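PDB 6WH7: penaeus monodon metallodensovirus major capsid protein from Penaeus monodon metallodensovirus, which forms the icosahedral capsid of a shrimp densovirus from sixty copies, a shell that presumably encloses the viral genome. Local coordinates for residues M246-V260 and N322-V334. Numbering follows the deposited sequence.
Sequences MNAVGTIPTSKHINV and NDSLWIQSYGSLV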
# COMPACT_ATOMS: atom_id res chain seq x y z
N MET A 246 54.49 -16.34 81.86
CA MET A 246 54.13 -15.03 82.36
C MET A 246 52.69 -14.67 82.00
O MET A 246 52.11 -15.23 81.07
CB MET A 246 55.09 -13.98 81.81
CG MET A 246 55.05 -13.81 80.33
SD MET A 246 56.46 -12.87 79.74
CE MET A 246 57.67 -14.15 79.50
N ASN A 247 52.13 -13.74 82.76
CA ASN A 247 50.82 -13.20 82.48
C ASN A 247 50.89 -11.68 82.44
O ASN A 247 51.77 -11.06 83.03
CB ASN A 247 49.76 -13.69 83.48
CG ASN A 247 50.13 -13.44 84.92
OD1 ASN A 247 50.82 -12.48 85.24
ND2 ASN A 247 49.66 -14.31 85.79
N ALA A 248 49.94 -11.09 81.71
CA ALA A 248 50.02 -9.67 81.36
C ALA A 248 49.64 -8.75 82.50
O ALA A 248 50.19 -7.65 82.61
CB ALA A 248 49.14 -9.39 80.15
N VAL A 249 48.71 -9.15 83.36
CA VAL A 249 48.26 -8.30 84.45
C VAL A 249 49.14 -8.56 85.66
O VAL A 249 49.49 -9.71 85.96
CB VAL A 249 46.77 -8.53 84.78
CG1 VAL A 249 45.94 -8.31 83.56
CG2 VAL A 249 46.53 -9.91 85.31
N GLY A 250 49.53 -7.50 86.34
CA GLY A 250 50.40 -7.64 87.49
C GLY A 250 49.67 -7.53 88.80
O GLY A 250 50.22 -7.87 89.85
N THR A 251 48.43 -7.06 88.76
CA THR A 251 47.67 -6.85 89.98
C THR A 251 47.11 -8.17 90.47
O THR A 251 46.43 -8.89 89.74
CB THR A 251 46.54 -5.86 89.74
OG1 THR A 251 47.08 -4.61 89.31
CG2 THR A 251 45.74 -5.65 91.00
N ILE A 252 47.42 -8.50 91.72
CA ILE A 252 46.87 -9.69 92.37
C ILE A 252 45.36 -9.50 92.47
O ILE A 252 44.91 -8.49 93.04
CB ILE A 252 47.49 -9.92 93.75
CG1 ILE A 252 49.01 -9.95 93.64
CG2 ILE A 252 46.98 -11.20 94.34
CD1 ILE A 252 49.52 -11.00 92.72
N PRO A 253 44.55 -10.40 91.93
CA PRO A 253 43.10 -10.28 92.10
C PRO A 253 42.72 -10.39 93.56
O PRO A 253 43.17 -11.29 94.27
CB PRO A 253 42.56 -11.44 91.26
CG PRO A 253 43.66 -12.41 91.22
CD PRO A 253 44.91 -11.60 91.17
N THR A 254 41.87 -9.47 94.00
CA THR A 254 41.41 -9.40 95.38
C THR A 254 39.94 -9.76 95.45
O THR A 254 39.18 -9.58 94.50
CB THR A 254 41.67 -8.02 95.96
OG1 THR A 254 41.10 -7.02 95.11
CG2 THR A 254 43.15 -7.77 96.08
N SER A 255 39.54 -10.30 96.60
CA SER A 255 38.29 -11.02 96.71
C SER A 255 37.09 -10.08 96.72
O SER A 255 37.18 -8.89 97.00
CB SER A 255 38.28 -11.88 97.97
OG SER A 255 38.35 -11.08 99.13
N LYS A 256 35.93 -10.68 96.42
CA LYS A 256 34.61 -10.07 96.56
C LYS A 256 34.36 -8.95 95.57
O LYS A 256 33.58 -8.04 95.85
CB LYS A 256 34.38 -9.59 97.99
CG LYS A 256 34.55 -10.69 99.00
CD LYS A 256 33.64 -11.85 98.69
CE LYS A 256 33.80 -12.96 99.71
NZ LYS A 256 32.91 -14.11 99.41
N HIS A 257 35.00 -9.01 94.41
CA HIS A 257 34.68 -8.12 93.30
C HIS A 257 35.37 -8.66 92.06
O HIS A 257 36.09 -9.66 92.11
CB HIS A 257 35.09 -6.68 93.58
CG HIS A 257 36.53 -6.53 93.97
ND1 HIS A 257 36.96 -6.72 95.26
CD2 HIS A 257 37.62 -6.22 93.24
CE1 HIS A 257 38.27 -6.52 95.31
NE2 HIS A 257 38.69 -6.22 94.10
N ILE A 258 35.14 -7.99 90.95
CA ILE A 258 35.75 -8.40 89.70
C ILE A 258 37.15 -7.82 89.61
O ILE A 258 37.45 -6.74 90.12
CB ILE A 258 34.90 -7.99 88.49
CG1 ILE A 258 34.75 -6.48 88.45
CG2 ILE A 258 33.56 -8.67 88.54
CD1 ILE A 258 34.06 -5.99 87.26
N ASN A 259 38.03 -8.57 88.96
CA ASN A 259 39.42 -8.21 88.77
C ASN A 259 39.75 -8.40 87.30
O ASN A 259 38.99 -9.00 86.54
CB ASN A 259 40.33 -9.07 89.64
CG ASN A 259 40.11 -8.84 91.10
OD1 ASN A 259 39.85 -9.77 91.84
ND2 ASN A 259 40.25 -7.60 91.53
N VAL A 260 40.89 -7.86 86.90
CA VAL A 260 41.39 -8.06 85.55
C VAL A 260 42.20 -9.33 85.53
O VAL A 260 43.11 -9.52 86.35
CB VAL A 260 42.23 -6.86 85.10
CG1 VAL A 260 42.72 -7.07 83.70
CG2 VAL A 260 41.41 -5.63 85.17
N ASN A 322 37.23 2.36 90.87
CA ASN A 322 37.09 1.38 89.80
C ASN A 322 38.16 1.54 88.73
O ASN A 322 38.07 0.89 87.69
CB ASN A 322 35.70 1.44 89.18
CG ASN A 322 35.41 2.75 88.49
OD1 ASN A 322 36.15 3.71 88.63
ND2 ASN A 322 34.31 2.79 87.77
N ASP A 323 39.13 2.43 88.94
CA ASP A 323 40.36 2.36 88.16
C ASP A 323 40.96 0.98 88.22
O ASP A 323 41.56 0.52 87.24
CB ASP A 323 41.37 3.39 88.67
CG ASP A 323 40.98 4.80 88.34
OD1 ASP A 323 40.09 4.99 87.49
OD2 ASP A 323 41.58 5.72 88.92
N SER A 324 40.80 0.28 89.34
CA SER A 324 41.26 -1.09 89.46
C SER A 324 40.62 -2.01 88.43
O SER A 324 41.11 -3.13 88.24
CB SER A 324 40.98 -1.62 90.86
OG SER A 324 39.59 -1.66 91.10
N LEU A 325 39.55 -1.57 87.78
CA LEU A 325 38.95 -2.37 86.73
C LEU A 325 39.70 -2.25 85.41
O LEU A 325 39.82 -3.23 84.68
CB LEU A 325 37.49 -1.96 86.54
CG LEU A 325 36.42 -2.73 87.31
CD1 LEU A 325 36.70 -2.72 88.76
CD2 LEU A 325 35.08 -2.08 87.06
N TRP A 326 40.12 -1.05 85.03
CA TRP A 326 40.88 -0.90 83.81
C TRP A 326 42.36 -0.54 83.98
O TRP A 326 43.09 -0.55 82.99
CB TRP A 326 40.17 0.12 82.90
CG TRP A 326 40.03 1.44 83.51
CD1 TRP A 326 39.19 1.80 84.50
CD2 TRP A 326 40.69 2.62 83.09
NE1 TRP A 326 39.33 3.13 84.78
CE2 TRP A 326 40.24 3.66 83.91
CE3 TRP A 326 41.64 2.91 82.10
CZ2 TRP A 326 40.71 4.96 83.78
CZ3 TRP A 326 42.09 4.18 81.98
CH2 TRP A 326 41.63 5.19 82.81
N ILE A 327 42.83 -0.26 85.20
CA ILE A 327 44.22 0.14 85.42
C ILE A 327 44.95 -0.97 86.16
O ILE A 327 44.48 -1.42 87.21
CB ILE A 327 44.34 1.45 86.22
CG1 ILE A 327 43.61 2.58 85.53
CG2 ILE A 327 45.79 1.87 86.29
CD1 ILE A 327 44.20 2.87 84.27
N GLN A 328 46.10 -1.38 85.64
CA GLN A 328 46.79 -2.54 86.18
C GLN A 328 48.27 -2.25 86.30
O GLN A 328 48.81 -1.38 85.61
CB GLN A 328 46.56 -3.76 85.30
CG GLN A 328 45.09 -4.12 85.18
CD GLN A 328 44.48 -4.43 86.50
OE1 GLN A 328 45.02 -5.20 87.27
NE2 GLN A 328 43.37 -3.78 86.81
N SER A 329 48.92 -2.95 87.21
CA SER A 329 50.37 -2.98 87.25
C SER A 329 50.91 -3.94 86.20
O SER A 329 50.19 -4.81 85.70
CB SER A 329 50.86 -3.35 88.65
OG SER A 329 50.42 -4.64 89.04
N TYR A 330 52.17 -3.76 85.83
CA TYR A 330 52.78 -4.62 84.83
C TYR A 330 52.95 -6.04 85.33
O TYR A 330 53.35 -6.27 86.47
CB TYR A 330 54.11 -4.05 84.36
CG TYR A 330 53.95 -2.98 83.32
CD1 TYR A 330 53.94 -3.33 81.98
CD2 TYR A 330 53.79 -1.66 83.65
CE1 TYR A 330 53.79 -2.38 81.00
CE2 TYR A 330 53.64 -0.70 82.67
CZ TYR A 330 53.64 -1.07 81.35
OH TYR A 330 53.48 -0.14 80.36
N GLY A 331 52.65 -7.00 84.46
CA GLY A 331 52.41 -8.36 84.86
C GLY A 331 53.58 -9.16 85.38
O GLY A 331 53.56 -9.65 86.51
N SER A 332 54.62 -9.29 84.57
CA SER A 332 55.73 -10.16 84.90
C SER A 332 57.02 -9.44 84.58
O SER A 332 57.11 -8.72 83.58
CB SER A 332 55.66 -11.47 84.15
OG SER A 332 55.80 -11.23 82.77
N LEU A 333 58.01 -9.65 85.42
CA LEU A 333 59.25 -8.92 85.35
C LEU A 333 60.34 -9.83 84.80
O LEU A 333 60.33 -11.04 85.05
CB LEU A 333 59.66 -8.41 86.73
CG LEU A 333 58.63 -7.57 87.45
CD1 LEU A 333 59.17 -7.15 88.80
CD2 LEU A 333 58.20 -6.38 86.64
N VAL A 334 61.26 -9.25 84.06
CA VAL A 334 62.49 -9.97 83.76
C VAL A 334 63.24 -10.17 85.06
O VAL A 334 63.17 -9.35 85.98
CB VAL A 334 63.34 -9.22 82.72
CG1 VAL A 334 62.54 -8.98 81.48
CG2 VAL A 334 63.79 -7.91 83.27
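G250 and G331 meet through their side-chain-less faces where the two backbones cross, CA atoms 3.4 Å apart, which lets the chains come this close. A backbone hydrogen bond spans the crossing, from G250 N to S329 O at 2.8 Å. CA-H...O contacts add to it: G331 CA faces the carbonyl oxygens of N247 and V249, and G250 CA that of Y330.

Next along, T251 OG1 does double duty. It accepts a nearly straight bond from S329 N (3.2 Å, 175° at the hydrogen) and gives a weak one to Q328 OE1. With OG1 beside the backbone N (chi1 -60°), the hydroxyl can reach both. Q328, bent at chi2 (-60°), curls its amide back so that NE2 also makes a weak bond to S324 O, while V260 lies obliquely against the amide carbon, its CB 3.6 Å from Q328 CD.

Beyond this the contact thins out. I258 CD1 just meets L325 CG at 4.0 Å, and the turn bends away, with I252, T254, S255 and K256 exposed but P253 buried, touching H368 of its own chain and H369 of a neighbouring subunit. At the opposite end S332 turns its hydroxyl toward the M246 side chain.

Q328 pairs through its backbone with W229, and Y330 stacks on F230; another subunit shares backbone hydrogen bonds with I258. Joined by a single V249-Y330 bridge, a loop before strand 287-302 packs on the C-terminal region after it, consistent with the long loops and C-terminal extension decorating the parvovirus jelly roll.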